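Local coordinates for protein Can2 (PDB 7BDV) that binds the second messenger cyclic tetra-adenylate through its CARF domains and acts as a dual-specificity nuclease that potentiates type III CRISPR defence, at residues Y14-S19 with Q50-A55; V26-Q31 with I117-D122. One frame throughout, in Å; residues are numbered along the deposited sequence.

Contact 1 (Y14-S19 with Q50-A55); sequences YVCLLS and QRFRQA. With nucleotides of chain E.
Phe52, on the inner side of helix 47-55, brings its ring up to Cys16 and Leu18 from the C-terminal half of strand 13-17 and the loop just after it. The CB of Phe52 points at the strand, and with CG anti to the backbone N (chi1 -174°) the ring extends away from its own helix toward the sheet. Further out, the CD2-CE2 side of the ring does the touching: CD2 of Phe52 lies 4.4 Å from CD2 of Leu18, and CE2 of Phe52 comes within 4.3 Å of SG of Cys16. Both neighbours approach obliquely. The sulfur of Cys16 sits 5.1 Å from the centroid of the Phe52 ring and 45° off its normal, a sulfur-aromatic contact rather than a stack. Val26 of helix 23-31 and Leu39 of strand 36-41 also pack on this ring, so it is buried among two helices and the sheet.

After Leu17 the chain leaves the strand, and from Leu18 on it meets the bound cyclic tetra-adenylate. The carbonyl O of Leu18 is 3.6 Å from C2 of adenosine A4 of chain E. Next along, the hydroxyl of Ser19 points at the ligand backbone: OG of Ser19 donates to OP1 of A1 of chain E over a short 2.6 Å. The chi1 of 61° sets this hydroxyl between the backbone N and the carbonyl carbon of its own residue, and a weak bond from the N-H of Gly97 also reaches it. That second donor would help orient the hydroxyl and probably polarises it toward the phosphate. The chemistry thus changes within a few residues, from apolar packing that holds helix to sheet without a single hydrogen bond to direct recognition of a phosphate.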
# COMPACT_ATOMS: atom_id res chain seq x y z
N TYR A 14 -7.01 19.02 -25.12
CA TYR A 14 -6.85 18.70 -23.68
C TYR A 14 -5.44 18.13 -23.48
O TYR A 14 -5.07 17.15 -24.15
CB TYR A 14 -8.00 17.77 -23.31
CG TYR A 14 -7.96 17.16 -21.94
CD1 TYR A 14 -8.38 17.86 -20.84
CD2 TYR A 14 -7.58 15.85 -21.77
CE1 TYR A 14 -8.45 17.27 -19.58
CE2 TYR A 14 -7.62 15.24 -20.52
CZ TYR A 14 -8.02 15.97 -19.42
OH TYR A 14 -8.05 15.40 -18.19
N VAL A 15 -4.64 18.80 -22.66
CA VAL A 15 -3.22 18.41 -22.41
C VAL A 15 -3.15 17.82 -21.01
O VAL A 15 -3.53 18.52 -20.03
CB VAL A 15 -2.27 19.60 -22.58
CG1 VAL A 15 -0.82 19.23 -22.28
CG2 VAL A 15 -2.39 20.21 -23.97
N CYS A 16 -2.68 16.58 -20.88
CA CYS A 16 -2.53 16.00 -19.53
C CYS A 16 -1.18 15.32 -19.35
O CYS A 16 -0.50 14.93 -20.34
CB CYS A 16 -3.73 15.17 -19.13
SG CYS A 16 -4.24 13.99 -20.38
N LEU A 17 -0.77 15.28 -18.08
CA LEU A 17 0.57 14.79 -17.67
C LEU A 17 0.37 13.40 -17.09
O LEU A 17 -0.28 13.32 -16.04
CB LEU A 17 1.15 15.74 -16.61
CG LEU A 17 1.66 17.08 -17.09
CD1 LEU A 17 0.62 17.82 -17.90
CD2 LEU A 17 2.09 17.94 -15.91
N LEU A 18 0.94 12.35 -17.70
CA LEU A 18 0.71 10.96 -17.25
C LEU A 18 1.67 10.61 -16.11
O LEU A 18 2.84 11.01 -16.14
CB LEU A 18 0.90 9.99 -18.42
CG LEU A 18 -0.09 10.18 -19.57
CD1 LEU A 18 -0.15 8.93 -20.44
CD2 LEU A 18 -1.48 10.52 -19.07
N SER A 19 1.19 9.79 -15.19
CA SER A 19 1.88 9.45 -13.92
C SER A 19 1.24 8.21 -13.32
O SER A 19 0.34 7.61 -14.02
CB SER A 19 1.86 10.65 -12.99
OG SER A 19 0.56 11.04 -12.66
N GLN A 50 -1.05 3.40 -23.06
CA GLN A 50 -1.91 2.23 -23.44
C GLN A 50 -3.05 2.08 -22.43
O GLN A 50 -4.22 1.87 -22.84
CB GLN A 50 -1.03 0.99 -23.58
CG GLN A 50 -1.72 -0.30 -24.00
CD GLN A 50 -0.74 -1.40 -24.35
OE1 GLN A 50 0.20 -1.21 -25.13
NE2 GLN A 50 -0.94 -2.59 -23.79
N ARG A 51 -2.75 2.23 -21.13
CA ARG A 51 -3.82 2.25 -20.09
C ARG A 51 -4.82 3.38 -20.35
O ARG A 51 -6.02 3.12 -20.22
CB ARG A 51 -3.23 2.36 -18.70
CG ARG A 51 -2.47 1.10 -18.32
CD ARG A 51 -2.05 1.25 -16.88
NE ARG A 51 -1.28 0.13 -16.39
CZ ARG A 51 -0.82 0.05 -15.15
NH1 ARG A 51 -1.04 1.03 -14.29
NH2 ARG A 51 -0.12 -1.01 -14.79
N PHE A 52 -4.35 4.57 -20.70
CA PHE A 52 -5.21 5.75 -20.98
C PHE A 52 -6.15 5.43 -22.15
O PHE A 52 -7.31 5.82 -22.08
CB PHE A 52 -4.38 6.99 -21.30
CG PHE A 52 -5.20 8.24 -21.45
CD1 PHE A 52 -5.81 8.55 -22.66
CD2 PHE A 52 -5.44 9.08 -20.36
CE1 PHE A 52 -6.61 9.68 -22.78
CE2 PHE A 52 -6.23 10.20 -20.49
CZ PHE A 52 -6.82 10.50 -21.70
N ARG A 53 -5.63 4.80 -23.20
CA ARG A 53 -6.42 4.43 -24.41
C ARG A 53 -7.49 3.42 -24.00
O ARG A 53 -8.64 3.58 -24.41
CB ARG A 53 -5.50 3.88 -25.51
CG ARG A 53 -4.52 4.90 -26.06
CD ARG A 53 -3.65 4.34 -27.20
NE ARG A 53 -2.86 5.37 -27.87
CZ ARG A 53 -3.33 6.18 -28.84
NH1 ARG A 53 -4.58 6.10 -29.26
NH2 ARG A 53 -2.53 7.09 -29.37
N GLN A 54 -7.12 2.41 -23.21
CA GLN A 54 -8.01 1.32 -22.75
C GLN A 54 -9.10 1.89 -21.84
O GLN A 54 -10.28 1.48 -22.00
CB GLN A 54 -7.18 0.25 -22.02
CG GLN A 54 -7.92 -1.04 -21.72
CD GLN A 54 -8.61 -1.59 -22.95
OE1 GLN A 54 -8.10 -1.50 -24.07
NE2 GLN A 54 -9.79 -2.13 -22.76
N ALA A 55 -8.76 2.81 -20.94
CA ALA A 55 -9.72 3.43 -20.01
C ALA A 55 -10.73 4.28 -20.80
O ALA A 55 -11.89 4.35 -20.37
CB ALA A 55 -9.01 4.26 -18.97
P A E 4 6.06 15.13 -6.59
OP1 A E 4 6.92 15.96 -7.47
OP2 A E 4 4.79 15.40 -5.87
O5' A E 4 5.75 14.00 -7.70
C5' A E 4 4.85 12.96 -7.43
C4' A E 4 4.18 12.63 -8.75
O4' A E 4 5.20 12.37 -9.76
C3' A E 4 3.30 11.39 -8.70
O3' A E 4 2.09 11.70 -9.41
C2' A E 4 4.17 10.34 -9.39
O2' A E 4 3.46 9.23 -9.90
C1' A E 4 4.85 11.20 -10.46
N9 A E 4 6.05 10.64 -11.04
C8 A E 4 7.15 10.10 -10.37
N7 A E 4 8.09 9.69 -11.21
C5 A E 4 7.57 9.95 -12.48
C6 A E 4 8.06 9.71 -13.79
N6 A E 4 9.24 9.15 -14.01
N1 A E 4 7.28 10.06 -14.86
C2 A E 4 6.08 10.60 -14.60
N3 A E 4 5.52 10.88 -13.41
C4 A E 4 6.31 10.52 -12.39
P A E 1 0.73 10.94 -9.10
OP1 A E 1 0.26 10.11 -10.28
OP2 A E 1 0.67 10.10 -7.83
O5' A E 1 -0.19 12.23 -8.95
C5' A E 1 -1.59 12.01 -8.86
C4' A E 1 -2.20 13.29 -8.40
O4' A E 1 -3.62 13.24 -8.67
C3' A E 1 -2.10 13.57 -6.89
O3' A E 1 -2.31 14.94 -6.68
C2' A E 1 -3.36 12.91 -6.37
O2' A E 1 -3.73 13.45 -5.12
C1' A E 1 -4.33 13.37 -7.46
N9 A E 1 -5.56 12.67 -7.64
C8 A E 1 -6.75 13.27 -7.93
N7 A E 1 -7.72 12.41 -8.09
C5 A E 1 -7.12 11.18 -7.93
C6 A E 1 -7.63 9.88 -7.99
N6 A E 1 -8.89 9.58 -8.26
N1 A E 1 -6.75 8.87 -7.81
C2 A E 1 -5.48 9.17 -7.55
N3 A E 1 -4.90 10.34 -7.43
C4 A E 1 -5.78 11.32 -7.66

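Contact 2 (V26-Q31 with I117-D122); sequences VIPVIQ and IYVDSD. With nucleotides of chain E.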
# COMPACT_ATOMS: atom_id res chain seq x y z
N VAL A 26 -8.42 10.95 -16.78
CA VAL A 26 -9.43 10.14 -17.52
C VAL A 26 -10.84 10.65 -17.19
O VAL A 26 -11.68 10.69 -18.10
CB VAL A 26 -9.25 8.64 -17.21
CG1 VAL A 26 -10.46 7.80 -17.57
CG2 VAL A 26 -8.00 8.10 -17.85
N ILE A 27 -11.09 11.02 -15.93
CA ILE A 27 -12.44 11.40 -15.46
C ILE A 27 -12.99 12.57 -16.29
O ILE A 27 -14.13 12.50 -16.74
CB ILE A 27 -12.45 11.67 -13.94
CG1 ILE A 27 -12.34 10.35 -13.15
CG2 ILE A 27 -13.69 12.45 -13.55
N PRO A 28 -12.25 13.68 -16.51
CA PRO A 28 -12.75 14.75 -17.37
C PRO A 28 -13.03 14.38 -18.84
O PRO A 28 -13.90 14.99 -19.44
CB PRO A 28 -11.64 15.81 -17.28
CG PRO A 28 -10.92 15.48 -15.98
CD PRO A 28 -10.93 13.99 -15.93
N VAL A 29 -12.31 13.41 -19.38
CA VAL A 29 -12.42 12.94 -20.80
C VAL A 29 -13.69 12.09 -20.96
O VAL A 29 -14.36 12.21 -22.01
CB VAL A 29 -11.15 12.17 -21.22
CG1 VAL A 29 -11.31 11.42 -22.53
CG2 VAL A 29 -9.95 13.11 -21.28
N ILE A 30 -14.02 11.28 -19.95
CA ILE A 30 -15.24 10.41 -19.95
C ILE A 30 -16.47 11.30 -19.76
O ILE A 30 -17.49 11.04 -20.45
CB ILE A 30 -15.16 9.31 -18.87
CG1 ILE A 30 -13.91 8.45 -18.98
CG2 ILE A 30 -16.42 8.46 -18.89
CD1 ILE A 30 -13.73 7.76 -20.30
N GLN A 31 -16.38 12.29 -18.86
CA GLN A 31 -17.47 13.24 -18.54
C GLN A 31 -17.85 14.03 -19.81
O GLN A 31 -19.05 14.09 -20.11
CB GLN A 31 -17.06 14.17 -17.40
CG GLN A 31 -18.19 15.06 -16.93
CD GLN A 31 -17.99 15.58 -15.52
OE1 GLN A 31 -17.85 14.81 -14.57
NE2 GLN A 31 -17.97 16.90 -15.38
N ILE A 117 -7.25 23.24 -15.31
CA ILE A 117 -8.13 22.49 -14.38
C ILE A 117 -7.27 21.60 -13.48
O ILE A 117 -6.18 21.20 -13.87
CB ILE A 117 -9.17 21.70 -15.16
CG1 ILE A 117 -8.57 20.50 -15.89
CG2 ILE A 117 -9.92 22.63 -16.11
CD1 ILE A 117 -9.60 19.52 -16.37
N TYR A 118 -7.78 21.33 -12.28
CA TYR A 118 -7.18 20.43 -11.29
C TYR A 118 -8.32 19.63 -10.66
O TYR A 118 -9.32 20.24 -10.30
CB TYR A 118 -6.37 21.22 -10.26
CG TYR A 118 -5.79 20.36 -9.18
CD1 TYR A 118 -6.54 20.00 -8.07
CD2 TYR A 118 -4.48 19.91 -9.25
CE1 TYR A 118 -6.01 19.19 -7.07
CE2 TYR A 118 -3.94 19.08 -8.26
CZ TYR A 118 -4.71 18.75 -7.16
OH TYR A 118 -4.19 17.93 -6.21
N VAL A 119 -8.18 18.30 -10.60
CA VAL A 119 -9.21 17.37 -10.12
C VAL A 119 -8.96 17.08 -8.64
O VAL A 119 -7.96 16.46 -8.35
CB VAL A 119 -9.29 16.09 -10.94
CG1 VAL A 119 -10.33 15.19 -10.35
CG2 VAL A 119 -9.62 16.37 -12.40
N ASP A 120 -9.87 17.53 -7.78
CA ASP A 120 -9.86 17.29 -6.31
C ASP A 120 -10.83 16.15 -6.02
O ASP A 120 -12.03 16.40 -6.02
CB ASP A 120 -10.24 18.57 -5.57
CG ASP A 120 -10.46 18.38 -4.06
OD1 ASP A 120 -10.07 17.33 -3.53
OD2 ASP A 120 -11.02 19.31 -3.43
N SER A 121 -10.32 14.93 -5.79
CA SER A 121 -11.14 13.73 -5.54
C SER A 121 -11.74 13.76 -4.13
O SER A 121 -12.79 13.11 -3.95
CB SER A 121 -10.40 12.47 -5.84
OG SER A 121 -10.46 12.23 -7.24
N ASP A 122 -11.14 14.53 -3.21
CA ASP A 122 -11.66 14.69 -1.81
C ASP A 122 -13.05 15.32 -1.85
O ASP A 122 -13.99 14.70 -1.32
CB ASP A 122 -10.70 15.50 -0.93
P A E 1 0.73 10.94 -9.10
OP1 A E 1 0.26 10.11 -10.28
OP2 A E 1 0.67 10.10 -7.83
O5' A E 1 -0.19 12.23 -8.95
C5' A E 1 -1.59 12.01 -8.86
C4' A E 1 -2.20 13.29 -8.40
O4' A E 1 -3.62 13.24 -8.67
C3' A E 1 -2.10 13.57 -6.89
O3' A E 1 -2.31 14.94 -6.68
C2' A E 1 -3.36 12.91 -6.37
O2' A E 1 -3.73 13.45 -5.12
C1' A E 1 -4.33 13.37 -7.46
N9 A E 1 -5.56 12.67 -7.64
C8 A E 1 -6.75 13.27 -7.93
N7 A E 1 -7.72 12.41 -8.09
C5 A E 1 -7.12 11.18 -7.93
C6 A E 1 -7.63 9.88 -7.99
N6 A E 1 -8.89 9.58 -8.26
N1 A E 1 -6.75 8.87 -7.81
C2 A E 1 -5.48 9.17 -7.55
N3 A E 1 -4.90 10.34 -7.43
C4 A E 1 -5.78 11.32 -7.66
P A E 2 -1.11 15.97 -6.35
OP1 A E 2 -1.74 17.31 -6.43
OP2 A E 2 0.23 15.65 -6.92
O5' A E 2 -0.96 15.78 -4.76
C5' A E 2 -0.32 14.59 -4.28
C4' A E 2 0.45 15.02 -3.05
O4' A E 2 -0.48 15.70 -2.17
C3' A E 2 1.11 13.94 -2.20
O3' A E 2 2.40 14.42 -1.71
C2' A E 2 0.09 13.77 -1.07
O2' A E 2 0.59 13.30 0.17
C1' A E 2 -0.32 15.21 -0.87
N9 A E 2 -1.55 15.43 -0.16
C8 A E 2 -2.80 14.88 -0.45
N7 A E 2 -3.71 15.30 0.39
C5 A E 2 -3.03 16.14 1.27
C6 A E 2 -3.45 16.87 2.39
N6 A E 2 -4.70 16.83 2.81
N1 A E 2 -2.55 17.63 3.05
C2 A E 2 -1.28 17.62 2.62
N3 A E 2 -0.76 16.97 1.57
C4 A E 2 -1.71 16.23 0.94
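Pro28 of helix 23-31 and Val119 of strand 116-120 meet tip to tip, CG of Pro28 lying 3.9 Å from CG2 of Val119. This is the tight part of the interface. CG2 of Val119, anti to the carbonyl carbon, is the methyl that reaches the helix, ending against CG of Pro28. A looser touch follows two residues back, on the same face of the strand, CD1 of Ile117 standing 4.3 Å from the same CG of Pro28. Tyr14 of strand 13-17 packs on both Pro28 and Ile117, closing this apolar layer between helix and sheet.

Beyond Val119 the character changes, because the loop after the strand turns to the ligand and then outward, to the exposed Asp122. OG of Ser121 donates to N7 of adenosine A1 of chain E at 2.9 Å, reading the imidazole side of the base, while the carbonyl O of Val119 comes within 3.4 Å of C8 of the same adenosine. Tyr118, whose side chain leaves the strand on the face away from the helix, takes the phosphate instead. With CG anti to the backbone N (chi1 177°), OH of Tyr118 donates a hydrogen bond to OP1 of A2 of chain E at 2.5 Å, and the phosphate oxygen lies in the plane of the ring, at its edge. Ile100 of the second subunit packs on Tyr118, which places this tyrosine where the two subunits meet. A helix packed on the parallel strands of a mixed sheet, with ligand bound beyond their C-terminal ends, is characteristic of the Rossmann-like CARF domain.

Overall arrangement
The two contacts interlock within one CARF domain, their centres about 12 Å apart. Along the chain their segments alternate, 14-19, 26-31, 50-55 and then 117-122, so neither pair closes before the other opens. Strands 13-17 and 116-120 belong to the same sheet, with strand 90-93 between them; helix 23-31 directly follows the first of these strands and lies beside helix 47-55. Contact 1 and contact 2 also touch each other where Tyr14 packs on Val29 and the backbone O of Ala55 meets Ile30. Apolar packing of helices on the sheet is therefore continuous across both, while the loops that follow the two strands hold different parts of the same cyclic tetra-adenylate.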